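Local atomic coordinates of pyocin S8 (Pseudomonas aeruginosa, PDB entry 6W0V), a protein that acts as a bacteriocin toxin whose C-terminal H-N-H nuclease domain, bound here to its cognate immunity protein, probably cuts DNA in target cells. Residues K43-F48 with D112-M117; S31-Q36 with P60-Y65; D47-F52 with Y94-V99; N16-A21 with K64-T69. The protein carries 1 engineered substitution. One frame throughout, in Å; residues are numbered along the deposited sequence.

Contact 1 (K43-F48 with D112-M117)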
# COMPACT_ATOMS: atom_id res chain seq x y z
N LYS A 43 10.01 -18.15 1.85
CA LYS A 43 9.41 -19.19 2.71
C LYS A 43 7.93 -19.30 2.37
O LYS A 43 7.31 -20.27 2.77
CB LYS A 43 9.62 -18.84 4.18
CG LYS A 43 11.08 -18.77 4.58
CD LYS A 43 11.88 -19.95 4.12
CE LYS A 43 11.29 -21.27 4.57
NZ LYS A 43 11.26 -21.39 6.05
N SER A 44 7.40 -18.28 1.73
CA SER A 44 5.95 -18.14 1.48
C SER A 44 5.75 -16.99 0.52
O SER A 44 6.69 -16.19 0.30
CB SER A 44 5.21 -17.88 2.74
OG SER A 44 5.54 -16.60 3.22
N TRP A 45 4.53 -16.88 0.03
CA TRP A 45 4.16 -15.72 -0.80
C TRP A 45 4.34 -14.46 0.04
O TRP A 45 4.92 -13.49 -0.45
CB TRP A 45 2.74 -15.84 -1.31
CG TRP A 45 2.45 -14.62 -2.11
CD1 TRP A 45 1.60 -13.60 -1.81
CD2 TRP A 45 3.15 -14.24 -3.29
NE1 TRP A 45 1.69 -12.64 -2.78
CE2 TRP A 45 2.62 -13.00 -3.70
CE3 TRP A 45 4.13 -14.86 -4.08
CZ2 TRP A 45 3.06 -12.35 -4.85
CZ3 TRP A 45 4.57 -14.21 -5.21
CH2 TRP A 45 4.04 -12.97 -5.59
N ARG A 46 3.88 -14.49 1.28
CA ARG A 46 4.04 -13.34 2.18
C ARG A 46 5.51 -12.93 2.22
O ARG A 46 5.81 -11.76 2.07
CB ARG A 46 3.59 -13.70 3.59
CG ARG A 46 3.96 -12.62 4.58
CD ARG A 46 3.51 -13.02 5.94
NE ARG A 46 3.83 -11.94 6.83
CZ ARG A 46 3.43 -11.87 8.08
NH1 ARG A 46 2.70 -12.83 8.61
NH2 ARG A 46 3.76 -10.81 8.80
N ASP A 47 6.41 -13.89 2.39
CA ASP A 47 7.84 -13.57 2.51
C ASP A 47 8.30 -12.87 1.23
O ASP A 47 8.93 -11.82 1.26
CB ASP A 47 8.61 -14.86 2.75
CG ASP A 47 10.10 -14.66 2.89
OD1 ASP A 47 10.52 -13.54 3.18
OD2 ASP A 47 10.80 -15.64 2.72
N PHE A 48 7.91 -13.41 0.10
CA PHE A 48 8.28 -12.82 -1.19
C PHE A 48 7.68 -11.42 -1.29
O PHE A 48 8.37 -10.50 -1.68
CB PHE A 48 7.76 -13.68 -2.33
CG PHE A 48 8.06 -13.08 -3.68
CD1 PHE A 48 9.26 -13.35 -4.32
CD2 PHE A 48 7.16 -12.24 -4.28
CE1 PHE A 48 9.54 -12.78 -5.55
CE2 PHE A 48 7.44 -11.67 -5.51
CZ PHE A 48 8.62 -11.96 -6.15
N ASP A 112 8.98 -12.90 -13.63
CA ASP A 112 8.48 -12.55 -14.98
C ASP A 112 7.02 -12.98 -15.11
O ASP A 112 6.37 -12.58 -16.08
CB ASP A 112 9.38 -13.15 -16.06
CG ASP A 112 10.78 -12.58 -15.95
OD1 ASP A 112 10.88 -11.36 -15.77
OD2 ASP A 112 11.73 -13.34 -16.04
N ASN A 113 6.52 -13.74 -14.14
CA ASN A 113 5.10 -14.14 -14.08
C ASN A 113 4.32 -13.13 -13.23
O ASN A 113 3.12 -13.36 -12.99
CB ASN A 113 4.92 -15.54 -13.52
CG ASN A 113 3.51 -16.04 -13.73
OD1 ASN A 113 2.90 -15.77 -14.76
ND2 ASN A 113 2.99 -16.76 -12.75
N LEU A 114 4.97 -12.07 -12.78
CA LEU A 114 4.32 -11.12 -11.84
C LEU A 114 4.06 -9.81 -12.55
O LEU A 114 4.92 -9.33 -13.30
CB LEU A 114 5.21 -10.90 -10.62
CG LEU A 114 5.64 -12.18 -9.92
CD1 LEU A 114 6.51 -11.83 -8.73
CD2 LEU A 114 4.44 -13.01 -9.49
N ARG A 115 2.91 -9.25 -12.24
CA ARG A 115 2.56 -7.87 -12.64
C ARG A 115 2.06 -7.19 -11.39
O ARG A 115 1.34 -7.83 -10.63
CB ARG A 115 1.45 -7.86 -13.67
CG ARG A 115 1.80 -8.62 -14.93
CD ARG A 115 3.01 -8.02 -15.56
NE ARG A 115 2.72 -6.79 -16.28
CZ ARG A 115 3.41 -6.43 -17.36
NH1 ARG A 115 3.15 -5.30 -17.98
NH2 ARG A 115 4.36 -7.22 -17.81
N VAL A 116 2.41 -5.94 -11.20
CA VAL A 116 1.75 -5.18 -10.11
C VAL A 116 0.53 -4.51 -10.71
O VAL A 116 0.61 -3.95 -11.81
CB VAL A 116 2.73 -4.24 -9.42
CG1 VAL A 116 2.00 -3.42 -8.36
CG2 VAL A 116 3.86 -5.03 -8.82
N MET A 117 -0.58 -4.65 -10.01
CA MET A 117 -1.89 -4.17 -10.48
C MET A 117 -2.56 -3.48 -9.31
O MET A 117 -2.34 -3.88 -8.17
CB MET A 117 -2.77 -5.33 -10.91
CG MET A 117 -2.18 -6.12 -12.03
SD MET A 117 -3.38 -7.33 -12.51
CE MET A 117 -2.82 -7.68 -14.17

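Contact 2 (S31-Q36 with P60-Y65)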
# COMPACT_ATOMS: atom_id res chain seq x y z
N SER A 31 13.39 -4.54 -13.06
CA SER A 31 14.58 -5.42 -13.10
C SER A 31 15.42 -5.24 -11.83
O SER A 31 15.91 -6.26 -11.32
CB SER A 31 15.38 -5.17 -14.34
OG SER A 31 15.74 -3.81 -14.45
N GLN A 32 15.54 -4.03 -11.29
CA GLN A 32 16.39 -3.78 -10.10
C GLN A 32 15.72 -4.44 -8.88
O GLN A 32 16.44 -4.75 -7.92
CB GLN A 32 16.63 -2.29 -9.86
CG GLN A 32 15.39 -1.52 -9.46
CD GLN A 32 14.67 -0.91 -10.64
OE1 GLN A 32 14.54 -1.52 -11.70
NE2 GLN A 32 14.20 0.31 -10.46
N ILE A 33 14.40 -4.61 -8.91
CA ILE A 33 13.66 -5.31 -7.83
C ILE A 33 13.85 -6.81 -8.05
O ILE A 33 14.19 -7.50 -7.08
CB ILE A 33 12.18 -4.89 -7.82
CG1 ILE A 33 12.05 -3.39 -7.52
CG2 ILE A 33 11.38 -5.71 -6.82
CD1 ILE A 33 12.80 -2.97 -6.28
N ALA A 34 13.68 -7.28 -9.28
CA ALA A 34 14.01 -8.68 -9.63
C ALA A 34 15.41 -8.98 -9.09
O ALA A 34 15.60 -10.03 -8.48
CB ALA A 34 13.92 -8.90 -11.12
N ASP A 35 16.34 -8.04 -9.25
CA ASP A 35 17.75 -8.22 -8.81
C ASP A 35 17.81 -8.55 -7.32
O ASP A 35 18.74 -9.25 -6.93
CB ASP A 35 18.58 -6.98 -9.11
CG ASP A 35 18.83 -6.76 -10.59
OD1 ASP A 35 18.68 -7.72 -11.36
OD2 ASP A 35 19.18 -5.64 -10.95
N GLN A 36 16.87 -8.05 -6.53
CA GLN A 36 16.89 -8.20 -5.05
C GLN A 36 16.17 -9.47 -4.63
O GLN A 36 16.20 -9.79 -3.44
CB GLN A 36 16.21 -7.00 -4.39
CG GLN A 36 16.89 -5.67 -4.71
CD GLN A 36 18.37 -5.75 -4.45
OE1 GLN A 36 18.81 -6.37 -3.48
NE2 GLN A 36 19.16 -5.16 -5.32
N PRO A 60 15.58 4.01 -4.22
CA PRO A 60 15.25 5.43 -4.21
C PRO A 60 14.35 5.86 -5.37
O PRO A 60 13.42 6.63 -5.15
CB PRO A 60 16.62 6.11 -4.32
CG PRO A 60 17.55 5.13 -3.64
CD PRO A 60 17.02 3.76 -4.01
N GLU A 61 14.64 5.38 -6.58
CA GLU A 61 13.97 5.81 -7.83
C GLU A 61 12.57 5.21 -7.93
O GLU A 61 11.76 5.73 -8.72
CB GLU A 61 14.84 5.45 -9.04
CG GLU A 61 16.06 6.34 -9.14
CD GLU A 61 15.76 7.82 -8.98
OE1 GLU A 61 16.47 8.50 -8.21
OE2 GLU A 61 14.78 8.28 -9.60
N LEU A 62 12.26 4.15 -7.18
CA LEU A 62 10.88 3.62 -7.14
C LEU A 62 10.15 4.21 -5.94
O LEU A 62 8.99 4.59 -6.09
CB LEU A 62 10.91 2.10 -7.05
CG LEU A 62 11.49 1.41 -8.27
CD1 LEU A 62 11.63 -0.08 -8.01
CD2 LEU A 62 10.62 1.65 -9.49
N VAL A 63 10.81 4.25 -4.78
CA VAL A 63 10.10 4.60 -3.52
C VAL A 63 9.70 6.07 -3.58
O VAL A 63 8.72 6.43 -2.93
CB VAL A 63 10.93 4.27 -2.26
CG1 VAL A 63 12.05 5.27 -2.01
CG2 VAL A 63 10.02 4.18 -1.05
N LYS A 64 10.41 6.88 -4.36
CA LYS A 64 10.12 8.34 -4.45
C LYS A 64 8.68 8.54 -4.95
O LYS A 64 8.14 9.62 -4.71
CB LYS A 64 11.13 9.06 -5.34
CG LYS A 64 11.00 8.80 -6.83
CD LYS A 64 12.05 9.53 -7.63
CE LYS A 64 11.93 9.30 -9.12
NZ LYS A 64 13.04 9.94 -9.85
N TYR A 65 8.07 7.55 -5.60
CA TYR A 65 6.70 7.65 -6.15
C TYR A 65 5.67 7.25 -5.10
O TYR A 65 4.48 7.17 -5.43
CB TYR A 65 6.56 6.80 -7.41
CG TYR A 65 7.32 7.39 -8.56
CD1 TYR A 65 6.80 8.47 -9.26
CD2 TYR A 65 8.57 6.93 -8.91
CE1 TYR A 65 7.49 9.04 -10.31
CE2 TYR A 65 9.28 7.49 -9.96
CZ TYR A 65 8.74 8.56 -10.66
OH TYR A 65 9.43 9.11 -11.69

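Contact 3 (D47-F52 with Y94-V99). Engineered in segment 94-99: Ala95 (natural residue Glu).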
# COMPACT_ATOMS: atom_id res chain seq x y z
N ASP A 47 6.41 -13.89 2.39
CA ASP A 47 7.84 -13.57 2.51
C ASP A 47 8.30 -12.87 1.23
O ASP A 47 8.93 -11.82 1.26
CB ASP A 47 8.61 -14.86 2.75
CG ASP A 47 10.10 -14.66 2.89
OD1 ASP A 47 10.52 -13.54 3.18
OD2 ASP A 47 10.80 -15.64 2.72
N PHE A 48 7.91 -13.41 0.10
CA PHE A 48 8.28 -12.82 -1.19
C PHE A 48 7.68 -11.42 -1.29
O PHE A 48 8.37 -10.50 -1.68
CB PHE A 48 7.76 -13.68 -2.33
CG PHE A 48 8.06 -13.08 -3.68
CD1 PHE A 48 9.26 -13.35 -4.32
CD2 PHE A 48 7.16 -12.24 -4.28
CE1 PHE A 48 9.54 -12.78 -5.55
CE2 PHE A 48 7.44 -11.67 -5.51
CZ PHE A 48 8.62 -11.96 -6.15
N ARG A 49 6.40 -11.32 -0.99
CA ARG A 49 5.69 -10.03 -1.11
C ARG A 49 6.41 -9.03 -0.22
O ARG A 49 6.60 -7.88 -0.63
CB ARG A 49 4.23 -10.19 -0.72
CG ARG A 49 3.48 -8.87 -0.75
CD ARG A 49 3.44 -8.27 0.62
NE ARG A 49 2.55 -9.06 1.45
CZ ARG A 49 2.47 -8.94 2.76
NH1 ARG A 49 1.63 -9.68 3.45
NH2 ARG A 49 3.24 -8.06 3.38
N GLU A 50 6.76 -9.43 0.99
CA GLU A 50 7.43 -8.51 1.93
C GLU A 50 8.77 -8.09 1.34
O GLU A 50 9.09 -6.92 1.30
CB GLU A 50 7.65 -9.17 3.27
CG GLU A 50 6.38 -9.28 4.05
CD GLU A 50 6.59 -9.84 5.43
OE1 GLU A 50 7.76 -10.12 5.78
OE2 GLU A 50 5.60 -9.99 6.15
N GLN A 51 9.57 -9.04 0.90
CA GLN A 51 10.92 -8.70 0.42
C GLN A 51 10.77 -7.84 -0.83
O GLN A 51 11.59 -6.97 -1.06
CB GLN A 51 11.71 -9.96 0.17
CG GLN A 51 11.98 -10.71 1.46
CD GLN A 51 13.04 -11.75 1.26
OE1 GLN A 51 14.00 -11.53 0.53
NE2 GLN A 51 12.84 -12.89 1.90
N PHE A 52 9.74 -8.11 -1.61
CA PHE A 52 9.42 -7.35 -2.83
C PHE A 52 9.24 -5.89 -2.44
O PHE A 52 9.93 -4.99 -2.94
CB PHE A 52 8.17 -7.97 -3.44
CG PHE A 52 7.67 -7.27 -4.66
CD1 PHE A 52 6.96 -6.09 -4.56
CD2 PHE A 52 7.92 -7.81 -5.91
CE1 PHE A 52 6.48 -5.47 -5.70
CE2 PHE A 52 7.44 -7.19 -7.05
CZ PHE A 52 6.73 -6.02 -6.94
N TYR A 94 -1.72 -2.42 -3.70
CA TYR A 94 -1.11 -2.90 -4.95
C TYR A 94 -0.99 -4.40 -4.86
O TYR A 94 -0.50 -4.92 -3.86
CB TYR A 94 0.22 -2.21 -5.20
CG TYR A 94 0.01 -0.84 -5.74
CD1 TYR A 94 -0.41 -0.65 -7.04
CD2 TYR A 94 0.13 0.27 -4.92
CE1 TYR A 94 -0.64 0.61 -7.55
CE2 TYR A 94 -0.08 1.54 -5.41
CZ TYR A 94 -0.47 1.70 -6.72
OH TYR A 94 -0.69 2.94 -7.23
N ALA A 95 -1.54 -5.07 -5.86
CA ALA A 95 -1.56 -6.53 -5.93
C ALA A 95 -0.38 -6.96 -6.79
O ALA A 95 -0.09 -6.31 -7.79
CB ALA A 95 -2.87 -6.99 -6.51
N ILE A 96 0.32 -7.99 -6.34
CA ILE A 96 1.29 -8.68 -7.21
C ILE A 96 0.52 -9.83 -7.84
O ILE A 96 0.13 -10.73 -7.11
CB ILE A 96 2.50 -9.15 -6.40
CG1 ILE A 96 3.17 -7.98 -5.68
CG2 ILE A 96 3.45 -9.90 -7.31
CD1 ILE A 96 4.17 -8.40 -4.65
N HIS A 97 0.26 -9.71 -9.14
CA HIS A 97 -0.61 -10.64 -9.89
C HIS A 97 0.28 -11.67 -10.57
O HIS A 97 1.30 -11.29 -11.15
CB HIS A 97 -1.44 -9.88 -10.91
CG HIS A 97 -2.22 -10.79 -11.79
ND1 HIS A 97 -3.21 -11.61 -11.28
CD2 HIS A 97 -2.15 -11.02 -13.11
CE1 HIS A 97 -3.73 -12.30 -12.27
NE2 HIS A 97 -3.10 -11.96 -13.40
N HIS A 98 -0.12 -12.93 -10.47
CA HIS A 98 0.50 -14.04 -11.24
C HIS A 98 -0.17 -14.09 -12.60
O HIS A 98 -1.37 -14.43 -12.64
CB HIS A 98 0.36 -15.33 -10.46
CG HIS A 98 1.26 -15.32 -9.29
ND1 HIS A 98 0.84 -14.90 -8.05
CD2 HIS A 98 2.56 -15.64 -9.18
CE1 HIS A 98 1.85 -15.01 -7.21
NE2 HIS A 98 2.91 -15.47 -7.87
N VAL A 99 0.56 -13.71 -13.64
CA VAL A 99 0.01 -13.56 -15.02
C VAL A 99 -0.53 -14.92 -15.45
O VAL A 99 -1.70 -15.00 -15.87
CB VAL A 99 1.07 -13.04 -16.00
CG1 VAL A 99 0.56 -13.05 -17.43
CG2 VAL A 99 1.53 -11.65 -15.61

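Contact 4 (N16-A21 with K64-T69)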
# COMPACT_ATOMS: atom_id res chain seq x y z
N ASN A 16 7.42 6.62 -13.26
CA ASN A 16 6.39 6.28 -12.25
C ASN A 16 5.95 4.85 -12.49
O ASN A 16 5.03 4.60 -13.29
CB ASN A 16 5.21 7.24 -12.25
CG ASN A 16 4.37 7.09 -11.01
OD1 ASN A 16 4.30 6.02 -10.42
ND2 ASN A 16 3.73 8.17 -10.59
N TRP A 17 6.63 3.94 -11.82
CA TRP A 17 6.52 2.49 -12.07
C TRP A 17 5.05 2.08 -12.02
O TRP A 17 4.57 1.42 -12.95
CB TRP A 17 7.37 1.76 -11.06
CG TRP A 17 7.09 0.30 -11.01
CD1 TRP A 17 6.92 -0.56 -12.06
CD2 TRP A 17 6.97 -0.48 -9.82
NE1 TRP A 17 6.69 -1.82 -11.59
CE2 TRP A 17 6.72 -1.80 -10.22
CE3 TRP A 17 7.04 -0.17 -8.45
CZ2 TRP A 17 6.55 -2.83 -9.30
CZ3 TRP A 17 6.87 -1.19 -7.55
CH2 TRP A 17 6.63 -2.50 -7.97
N LEU A 18 4.33 2.45 -10.95
CA LEU A 18 2.97 1.91 -10.70
C LEU A 18 1.91 2.75 -11.41
O LEU A 18 0.74 2.36 -11.32
CB LEU A 18 2.72 1.85 -9.20
CG LEU A 18 3.58 0.84 -8.44
CD1 LEU A 18 3.06 0.66 -7.04
CD2 LEU A 18 3.63 -0.49 -9.17
N ALA A 19 2.29 3.81 -12.12
CA ALA A 19 1.33 4.59 -12.94
C ALA A 19 0.52 3.61 -13.81
O ALA A 19 -0.71 3.78 -13.90
CB ALA A 19 2.05 5.61 -13.78
N GLY A 20 1.18 2.60 -14.38
CA GLY A 20 0.57 1.61 -15.29
C GLY A 20 -0.16 0.49 -14.55
O GLY A 20 -0.83 -0.31 -15.23
N ALA A 21 -0.03 0.42 -13.22
CA ALA A 21 -0.64 -0.65 -12.40
C ALA A 21 -2.16 -0.59 -12.51
O ALA A 21 -2.81 -1.62 -12.29
CB ALA A 21 -0.19 -0.56 -10.96
N LYS A 64 10.41 6.88 -4.36
CA LYS A 64 10.12 8.34 -4.45
C LYS A 64 8.68 8.54 -4.95
O LYS A 64 8.14 9.62 -4.71
CB LYS A 64 11.13 9.06 -5.34
CG LYS A 64 11.00 8.80 -6.83
CD LYS A 64 12.05 9.53 -7.63
CE LYS A 64 11.93 9.30 -9.12
NZ LYS A 64 13.04 9.94 -9.85
N TYR A 65 8.07 7.55 -5.60
CA TYR A 65 6.70 7.65 -6.15
C TYR A 65 5.67 7.25 -5.10
O TYR A 65 4.48 7.17 -5.43
CB TYR A 65 6.56 6.80 -7.41
CG TYR A 65 7.32 7.39 -8.56
CD1 TYR A 65 6.80 8.47 -9.26
CD2 TYR A 65 8.57 6.93 -8.91
CE1 TYR A 65 7.49 9.04 -10.31
CE2 TYR A 65 9.28 7.49 -9.96
CZ TYR A 65 8.74 8.56 -10.66
OH TYR A 65 9.43 9.11 -11.69
N PHE A 66 6.13 6.98 -3.88
CA PHE A 66 5.27 6.61 -2.73
C PHE A 66 5.46 7.67 -1.66
O PHE A 66 6.58 8.18 -1.47
CB PHE A 66 5.63 5.25 -2.16
CG PHE A 66 5.49 4.14 -3.16
CD1 PHE A 66 6.52 3.88 -4.04
CD2 PHE A 66 4.32 3.41 -3.26
CE1 PHE A 66 6.40 2.88 -4.98
CE2 PHE A 66 4.21 2.40 -4.20
CZ PHE A 66 5.24 2.15 -5.06
N ARG A 67 4.36 7.97 -1.00
CA ARG A 67 4.39 8.94 0.10
C ARG A 67 4.74 8.18 1.38
O ARG A 67 5.03 6.99 1.33
CB ARG A 67 3.10 9.76 0.09
CG ARG A 67 2.86 10.48 -1.23
CD ARG A 67 3.73 11.71 -1.44
NE ARG A 67 5.16 11.46 -1.34
CZ ARG A 67 5.93 11.00 -2.31
NH1 ARG A 67 5.44 10.72 -3.51
NH2 ARG A 67 7.22 10.82 -2.09
N LYS A 68 4.80 8.87 2.50
CA LYS A 68 5.57 8.39 3.66
C LYS A 68 4.92 7.15 4.26
O LYS A 68 5.66 6.24 4.61
CB LYS A 68 5.72 9.52 4.68
CG LYS A 68 6.85 10.45 4.31
CD LYS A 68 6.98 11.64 5.22
CE LYS A 68 8.11 12.55 4.80
NZ LYS A 68 8.48 13.49 5.88
N THR A 69 3.60 7.11 4.42
CA THR A 69 2.96 5.93 5.05
C THR A 69 3.13 4.74 4.11
O THR A 69 3.48 3.68 4.61
CB THR A 69 1.52 6.19 5.47
OG1 THR A 69 0.79 6.67 4.34
CG2 THR A 69 1.46 7.17 6.61
O HOH W 1 3.10 8.26 -7.92

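Contact 1 (K43-F48 with D112-M117)
The rings of Trp45 and Phe48 both run up against the branched end of Leu114. Neither meets it squarely: Leu114 CD1 comes obliquely to the far corner of the Phe48 ring, 3.3 Å from Phe48 CZ and 3.4 Å from Phe48 CE2, while Leu114 CD2 slants toward the six-membered ring of Trp45, 3.9 Å from Trp45 CH2. The two rings stack on each other, so a single leucine fork serves both of them. Further faces and edges are taken up around them: His98 meets the indole with the planes at about 60°, and Phe42 stands edge-to-face to Phe48.

Phe48 holds CG anti to the backbone N (chi1 177°), which sends its ring toward the strand that carries Leu114; of Trp45, it is the end of the ring that comes close. The leucine reaches back from the opposite direction. Length matters here, because the closest backbones, at Phe48 CA and Leu114 CA, are still 11.5 Å apart; long side chains from both segments bridge that gap.

The helix starts at Trp45, with Ser44 as its N-cap: Ser44 OG accepts from Asp47 N at 3.0 Å. Asp47 OD2 answers by using its anti lone pair to accept from Lys43 N at 2.8 Å. These bonds fix the first turn, and hence the base from which Trp45 projects.

No hydrogen bond crosses between the segments. Carbon meets carbon throughout, implying that the two segments are held by apolar packing, with no polar bond between them.

Contact 2 (S31-Q36 with P60-Y65)
Ile33 and Leu62 meet tip to tip where two short helices, 31-37 and 60-63, pack away from the centre of this colicin-type DNase domain of the His-Me finger clan. This is the tight half of the contact. Leu62 CD1 lies 3.4 Å from Ile33 CG1, closer than ordinary van der Waals packing, and 3.6 Å from Ile33 CD1. Two branched aliphatic chains suit a buried spot of this kind, since they fill it with methyl groups and bring no polar atom to satisfy. Ile33 also leans on Phe52, Ala55 and Val56 of helix 45-57, and Leu62 on Trp17 and Pro30, so the pair belongs to a wider apolar layer.

The other half is looser and more polar. Gln32 approaches Leu62 from the opposite direction, its amide reaching the leucine fork with Gln32 NE2 3.6 Å from Leu62 CD1. Its CG occupies the crowded position between the backbone N and the carbonyl carbon (chi1 68°), and the chain then bends at chi2; together these turns bring the amide across to the leucine. A glutamine can do both jobs here, bringing NE2 up against the leucine fork while sending a weak hydrogen bond from it to Asp59. Further out, exposed Glu61 and Lys64 form a salt bridge one helical turn apart, although the modelled separation is too short to be taken literally.

Past Leu62 the chain turns: Tyr65 N donates to Leu62 O at 3.1 Å, and the same oxygen lies in the plane of the Tyr65 ring, at its edge.

Contact 3 (D47-F52 with Y94-V99)
Arg49 and Phe52, one helical turn apart, both touch the end methyl of Ile96, the residue of strand 95-98 that touches 47-52. Along the helix, Asp47 comes first and stays away from the strand; Asp47 OD1 instead accepts from Gln51 NE2 at 2.7 Å, a bond that approaches from above the carboxylate plane. Phe48 points toward the strand but stops short of close contact with it.

Arg49 supplies only its aliphatic stem. Arg49 CG passes 4.0 Å from Ile96 CD1, the two side chains crossing at about a right angle, and bends at chi2 and chi3 carry the guanidinium off to the carbonyl of Gly77. A long, weak ion pair also links it to Glu27 of the immunity protein chain. Arginine fits such a border, with carbons for the core side and charge for the surface.

Glu50 points away from the strand and pairs with Arg46; Gln51 lies against Leu37. Phe52 closes the walk with the main interaction: Ile96 CD1 sits over one face of its ring in a CH-pi contact, 3.7 Å from the Phe52 ring centroid and 15° off the normal, drifting toward the rim near Phe52 CD1. Ile96 reaches it because CG1 stands anti to the carbonyl carbon (chi1 -57°), extending CD1 toward the helix.

Strand alternation separates Ile96 from Ala95, engineered in place of the natural Glu, and from His97, whose ring meets that of His122. Helix 45-57 packs on this strand through Ile96; the strand pairs with 114-117, which leads to helix 119-122, consistent with the beta-beta-alpha His-Me finger of H-N-H nucleases.

Contact 4 (N16-A21 with K64-T69)
Asn16 lies across the face of Tyr65. Its CA stands over the centre of the ring, 3.5 Å from the Tyr65 ring centroid and only 11° off the normal, a CH-pi contact. The side chain then runs on over the CD1 corner, where Asn16 CG comes within 3.3 Å of Tyr65 CD1, the amide inclined 31° to the ring. CG anti to the backbone N (chi1 -165°) keeps the amide over the tyrosine. Asparagine suits this partly open place, being flat enough to lie on a ring and polar enough to bind water: one water accepts from Asn16 ND2 at 2.7 Å and donates to Tyr65 O at 3.0 Å, bridging the segments.

On the buried side, Leu18 CD1 meets the edge of Phe66, 3.3 Å from Phe66 CZ, and Trp17 reaches the same edge more distantly. These two brace each other, Leu18 CD2 lying over the centre of the Trp17 ring face.

An outer shell holds these groups in place. Trp17 NE1 is anchored on Pro28 O, and Phe66 packs on Val56 and Pro80. On the other segment, Arg67 turns its guanidinium end-on to Lys64 O, with NH2 at 3.0 Å and NH1 at 3.2 Å from that one oxygen, pinning the turn that carries Tyr65 and Phe66.

Arg67 is also the N-cap of helix 68-75, whose first residue, Lys68, donates its backbone N-H to Asp59 of the immunity protein chain. The outer end of this contact thus belongs to the surface by which a colicin-family DNase binds its immunity protein.

Overall arrangement
From the N terminus, the 16-21 loop is the first segment of the four contacts: contact 4 closes a long loop by joining it to 64-69. Contact 2 lies within that span, starting at 31-36 and ending on almost the same stretch, where Lys64 and Tyr65 are shared. Contacts 1 and 3 begin together on helix 45-57, sharing Asp47 and Phe48, and end on the neighbouring antiparallel strands 114-117 and 95-98; contact 3 is the shorter, inner loop. Each of these two crosses contacts 2 and 4 along the chain. Helix 45-57 packs on both the sheet and helix 31-37, and Trp17 touches both Phe52 and Val116.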